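Local coordinates for chromosome partition protein Smc (Pyrococcus yayanosii, PDB 5XEI) that is an ABC-type ATPase of the SMC family that probably acts in chromosome condensation and partitioning, here as its head domain with adjoining coiled coil, at residues K361-A373 / L391-L404. Sequence-based numbering, arbitrary orientation.
Sequences KKNVFMRTLEAIA and LILENPEDPFSGGL
Phe400 and Phe365 meet where the long helix 321-383 runs from the coiled coil into the ABC-ATPase head and packs on the small antiparallel sheet that follows it. Segment 361-373 runs nearly antiparallel to strand 391-393 (154°), and the 3-10 turn 399-401 in the loop toward strand 404-409 presents Phe400 to its flank. The two phenylalanine side chains reach past one another from opposite sides, and their rings meet obliquely, with the planes inclined at 54° and the centroids 5.3 Å apart. Lys361 covers one face of the Phe400 ring. Because its CG is anti to the backbone N and the rest of the chain is extended, CE makes a CH-pi contact and NZ stands almost on the ring normal, 4.3 Å from the Phe400 centroid, in a cation-pi interaction. The same ammonium forms a salt bridge with Asp173, which probably helps hold it above the ring.

The Pro399 ring touches both Phe365 and Lys362: its CB lies 3.5 Å from Phe365 CE2, while its CD meets Lys362 CE. Further along the helix, toward its C-terminal end, Leu393 CD1 is shared by three side chains, reaching the rim of the Phe365 ring near its plane, Met366 SD at 3.6 Å, and Leu369 CD1. The other branch of Leu369, CD2, turns to Leu404 CD1. At the sheet end, Leu391 CD1 rests against Ala373 and Ile372 CG2, with Phe433 of helix 424-440 also touching Leu391; Ile163 of helix 156-167 also touches Phe365. Lys362 supplies the polar link: bent at its last two torsions, it brings NZ to the Glu397 O atom at 2.7 Å, tilted 34° from the carbonyl plane.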
loop_
_atom_site.group_PDB
_atom_site.type_symbol
_atom_site.label_atom_id
_atom_site.label_comp_id
_atom_site.label_asym_id
_atom_site.label_seq_id
_atom_site.Cartn_x
_atom_site.Cartn_y
_atom_site.Cartn_z
ATOM N N LYS A 361 -3.969 13.844 0.711
ATOM C CA LYS A 361 -2.514 13.720 0.677
ATOM C C LYS A 361 -1.858 14.980 0.131
ATOM O O LYS A 361 -0.962 15.560 0.758
ATOM C CB LYS A 361 -2.145 12.507 -0.176
ATOM C CG LYS A 361 -0.679 12.299 -0.467
ATOM C CD LYS A 361 -0.526 11.197 -1.525
ATOM C CE LYS A 361 0.928 10.762 -1.733
ATOM N NZ LYS A 361 1.073 9.690 -2.771
ATOM N N LYS A 362 -2.307 15.434 -1.034
ATOM C CA LYS A 362 -1.691 16.601 -1.637
ATOM C C LYS A 362 -1.839 17.824 -0.732
ATOM O O LYS A 362 -0.857 18.523 -0.467
ATOM C CB LYS A 362 -2.287 16.841 -3.014
ATOM C CG LYS A 362 -1.906 18.170 -3.551
ATOM C CD LYS A 362 -2.871 18.610 -4.617
ATOM C CE LYS A 362 -2.331 18.324 -5.993
ATOM N NZ LYS A 362 -2.222 19.592 -6.787
ATOM N N ASN A 363 -3.046 18.073 -0.209
ATOM C CA ASN A 363 -3.240 19.191 0.725
ATOM C C ASN A 363 -2.226 19.174 1.866
ATOM O O ASN A 363 -1.645 20.209 2.215
ATOM C CB ASN A 363 -4.646 19.173 1.319
ATOM C CG ASN A 363 -5.717 19.445 0.295
ATOM O OD1 ASN A 363 -5.433 19.877 -0.814
ATOM N ND2 ASN A 363 -6.957 19.172 0.655
ATOM N N VAL A 364 -2.042 18.019 2.502
ATOM C CA VAL A 364 -1.083 17.955 3.593
ATOM C C VAL A 364 0.297 18.293 3.073
ATOM O O VAL A 364 1.082 18.975 3.740
ATOM C CB VAL A 364 -1.106 16.573 4.268
ATOM C CG1 VAL A 364 -0.255 16.590 5.519
ATOM C CG2 VAL A 364 -2.517 16.171 4.613
ATOM N N PHE A 365 0.613 17.830 1.868
ATOM C CA PHE A 365 1.927 18.114 1.318
ATOM C C PHE A 365 2.115 19.610 1.134
ATOM O O PHE A 365 3.110 20.188 1.596
ATOM C CB PHE A 365 2.123 17.381 -0.001
ATOM C CG PHE A 365 3.424 17.683 -0.655
ATOM C CD1 PHE A 365 4.592 17.055 -0.236
ATOM C CD2 PHE A 365 3.502 18.612 -1.677
ATOM C CE1 PHE A 365 5.806 17.337 -0.844
ATOM C CE2 PHE A 365 4.722 18.891 -2.295
ATOM C CZ PHE A 365 5.859 18.251 -1.884
ATOM N N MET A 366 1.148 20.260 0.483
ATOM C CA MET A 366 1.284 21.679 0.187
ATOM C C MET A 366 1.295 22.508 1.459
ATOM O O MET A 366 2.078 23.455 1.577
ATOM C CB MET A 366 0.161 22.137 -0.734
ATOM C CG MET A 366 0.088 21.377 -2.028
ATOM S SD MET A 366 1.528 21.706 -3.057
ATOM C CE MET A 366 1.459 23.489 -3.108
ATOM N N ARG A 367 0.419 22.182 2.414
ATOM C CA ARG A 367 0.422 22.881 3.692
ATOM C C ARG A 367 1.787 22.801 4.333
ATOM O O ARG A 367 2.298 23.789 4.868
ATOM C CB ARG A 367 -0.620 22.287 4.632
ATOM C CG ARG A 367 -0.762 23.067 5.929
ATOM C CD ARG A 367 0.009 22.473 7.101
ATOM N NE ARG A 367 0.101 23.462 8.166
ATOM C CZ ARG A 367 -0.023 23.213 9.470
ATOM N NH1 ARG A 367 -0.250 21.992 9.905
ATOM N NH2 ARG A 367 0.057 24.207 10.350
ATOM N N THR A 368 2.388 21.614 4.309
ATOM C CA THR A 368 3.748 21.478 4.803
ATOM C C THR A 368 4.701 22.258 3.923
ATOM O O THR A 368 5.511 23.049 4.416
ATOM C CB THR A 368 4.150 20.008 4.845
ATOM O OG1 THR A 368 3.193 19.266 5.616
ATOM C CG2 THR A 368 5.533 19.854 5.460
ATOM N N LEU A 369 4.587 22.073 2.606
ATOM C CA LEU A 369 5.537 22.686 1.692
ATOM C C LEU A 369 5.518 24.202 1.802
ATOM O O LEU A 369 6.562 24.852 1.695
ATOM C CB LEU A 369 5.223 22.235 0.273
ATOM C CG LEU A 369 6.154 22.591 -0.882
ATOM C CD1 LEU A 369 5.609 23.738 -1.659
ATOM C CD2 LEU A 369 7.567 22.898 -0.389
ATOM N N GLU A 370 4.352 24.782 2.051
ATOM C CA GLU A 370 4.274 26.230 2.122
ATOM C C GLU A 370 4.750 26.752 3.468
ATOM O O GLU A 370 5.431 27.786 3.522
ATOM C CB GLU A 370 2.847 26.681 1.808
ATOM C CG GLU A 370 2.560 26.646 0.296
ATOM C CD GLU A 370 1.126 26.237 -0.080
ATOM O OE1 GLU A 370 0.975 25.576 -1.130
ATOM O OE2 GLU A 370 0.153 26.577 0.637
ATOM N N ALA A 371 4.423 26.053 4.559
ATOM C CA ALA A 371 4.953 26.451 5.859
ATOM C C ALA A 371 6.476 26.513 5.808
ATOM O O ALA A 371 7.096 27.527 6.168
ATOM C CB ALA A 371 4.486 25.477 6.948
ATOM N N ILE A 372 7.096 25.448 5.306
ATOM C CA ILE A 372 8.550 25.418 5.295
ATOM C C ILE A 372 9.103 26.538 4.419
ATOM O O ILE A 372 10.121 27.158 4.745
ATOM C CB ILE A 372 9.033 24.027 4.854
ATOM C CG1 ILE A 372 8.637 22.990 5.919
ATOM C CG2 ILE A 372 10.548 24.043 4.562
ATOM C CD1 ILE A 372 8.868 21.550 5.497
ATOM N N ALA A 373 8.424 26.848 3.319
ATOM C CA ALA A 373 8.945 27.889 2.440
ATOM C C ALA A 373 8.844 29.266 3.087
ATOM O O ALA A 373 9.736 30.103 2.914
ATOM C CB ALA A 373 8.212 27.862 1.105
ATOM N N LEU A 391 11.704 28.466 -2.098
ATOM C CA LEU A 391 11.477 27.091 -2.522
ATOM C C LEU A 391 10.523 27.067 -3.709
ATOM O O LEU A 391 9.544 27.807 -3.746
ATOM C CB LEU A 391 10.890 26.278 -1.373
ATOM C CG LEU A 391 11.874 25.765 -0.332
ATOM C CD1 LEU A 391 11.119 25.426 0.928
ATOM C CD2 LEU A 391 12.594 24.538 -0.874
ATOM N N ILE A 392 10.801 26.218 -4.690
ATOM C CA ILE A 392 10.023 26.205 -5.924
ATOM C C ILE A 392 9.559 24.783 -6.201
ATOM O O ILE A 392 10.392 23.879 -6.350
ATOM C CB ILE A 392 10.847 26.721 -7.107
ATOM C CG1 ILE A 392 11.629 27.959 -6.687
ATOM C CG2 ILE A 392 9.957 26.979 -8.294
ATOM C CD1 ILE A 392 12.837 28.184 -7.524
ATOM N N LEU A 393 8.243 24.590 -6.293
ATOM C CA LEU A 393 7.693 23.318 -6.747
ATOM C C LEU A 393 7.769 23.232 -8.262
ATOM O O LEU A 393 7.405 24.178 -8.967
ATOM C CB LEU A 393 6.249 23.149 -6.301
ATOM C CG LEU A 393 6.009 22.096 -5.224
ATOM C CD1 LEU A 393 4.540 22.027 -4.912
ATOM C CD2 LEU A 393 6.497 20.742 -5.682
ATOM N N GLU A 394 8.252 22.095 -8.762
ATOM C CA GLU A 394 8.369 21.916 -10.203
ATOM C C GLU A 394 7.017 21.608 -10.831
ATOM O O GLU A 394 6.646 22.204 -11.844
ATOM C CB GLU A 394 9.379 20.810 -10.511
ATOM C CG GLU A 394 10.796 21.177 -10.070
ATOM C CD GLU A 394 11.865 20.283 -10.679
ATOM O OE1 GLU A 394 11.532 19.136 -11.088
ATOM O OE2 GLU A 394 13.036 20.740 -10.742
ATOM N N ASN A 395 6.261 20.679 -10.253
ATOM C CA ASN A 395 4.964 20.311 -10.811
ATOM C C ASN A 395 3.889 20.727 -9.822
ATOM O O ASN A 395 3.498 19.943 -8.943
ATOM C CB ASN A 395 4.881 18.823 -11.125
ATOM C CG ASN A 395 3.725 18.503 -12.050
ATOM O OD1 ASN A 395 2.555 18.506 -11.643
ATOM N ND2 ASN A 395 4.043 18.262 -13.314
ATOM N N PRO A 396 3.372 21.948 -9.941
ATOM C CA PRO A 396 2.367 22.418 -8.976
ATOM C C PRO A 396 1.110 21.576 -8.969
ATOM O O PRO A 396 0.402 21.548 -7.955
ATOM C CB PRO A 396 2.076 23.848 -9.441
ATOM C CG PRO A 396 3.273 24.224 -10.297
ATOM C CD PRO A 396 3.661 22.949 -10.976
ATOM N N GLU A 397 0.820 20.864 -10.056
ATOM C CA GLU A 397 -0.417 20.104 -10.090
ATOM C C GLU A 397 -0.246 18.693 -9.542
ATOM O O GLU A 397 -1.090 18.210 -8.783
ATOM C CB GLU A 397 -0.959 20.057 -11.514
ATOM C CG GLU A 397 -2.393 20.508 -11.578
ATOM C CD GLU A 397 -2.943 20.460 -12.979
ATOM O OE1 GLU A 397 -2.926 19.373 -13.600
ATOM O OE2 GLU A 397 -3.405 21.514 -13.451
ATOM N N ASP A 398 0.824 18.002 -9.932
ATOM C CA ASP A 398 1.142 16.687 -9.387
ATOM C C ASP A 398 2.500 16.818 -8.706
ATOM O O ASP A 398 3.535 16.465 -9.287
ATOM C CB ASP A 398 1.123 15.602 -10.461
ATOM C CG ASP A 398 -0.201 15.563 -11.239
ATOM O OD1 ASP A 398 -0.780 14.459 -11.358
ATOM O OD2 ASP A 398 -0.653 16.625 -11.738
ATOM N N PRO A 399 2.526 17.310 -7.466
ATOM C CA PRO A 399 3.820 17.568 -6.835
ATOM C C PRO A 399 4.648 16.321 -6.705
ATOM O O PRO A 399 5.877 16.407 -6.742
ATOM C CB PRO A 399 3.443 18.125 -5.453
ATOM C CG PRO A 399 1.948 18.227 -5.436
ATOM C CD PRO A 399 1.443 17.297 -6.476
ATOM N N PHE A 400 4.016 15.160 -6.576
ATOM C CA PHE A 400 4.746 13.937 -6.266
ATOM C C PHE A 400 5.481 13.365 -7.460
ATOM O O PHE A 400 6.189 12.368 -7.309
ATOM C CB PHE A 400 3.803 12.884 -5.704
ATOM C CG PHE A 400 3.023 13.359 -4.538
ATOM C CD1 PHE A 400 3.625 13.475 -3.299
ATOM C CD2 PHE A 400 1.692 13.704 -4.682
ATOM C CE1 PHE A 400 2.910 13.910 -2.223
ATOM C CE2 PHE A 400 0.961 14.149 -3.611
ATOM C CZ PHE A 400 1.566 14.256 -2.373
ATOM N N SER A 401 5.327 13.952 -8.638
ATOM C CA SER A 401 6.124 13.553 -9.784
ATOM C C SER A 401 7.075 14.657 -10.210
ATOM O O SER A 401 7.725 14.547 -11.251
ATOM C CB SER A 401 5.217 13.123 -10.940
ATOM O OG SER A 401 4.228 14.097 -11.196
ATOM N N GLY A 402 7.188 15.714 -9.414
ATOM C CA GLY A 402 8.112 16.787 -9.682
ATOM C C GLY A 402 9.234 16.846 -8.659
ATOM O O GLY A 402 9.250 16.143 -7.653
ATOM N N GLY A 403 10.201 17.697 -8.954
ATOM C CA GLY A 403 11.250 17.996 -8.029
ATOM C C GLY A 403 10.920 19.221 -7.209
ATOM O O GLY A 403 9.775 19.685 -7.152
ATOM N N LEU A 404 11.953 19.772 -6.594
ATOM C CA LEU A 404 11.795 20.936 -5.733
ATOM C C LEU A 404 13.136 21.658 -5.704
ATOM O O LEU A 404 14.126 21.099 -5.227
ATOM C CB LEU A 404 11.354 20.508 -4.341
ATOM C CG LEU A 404 11.505 21.512 -3.201
ATOM C CD1 LEU A 404 10.388 22.542 -3.269
ATOM C CD2 LEU A 404 11.516 20.796 -1.857
#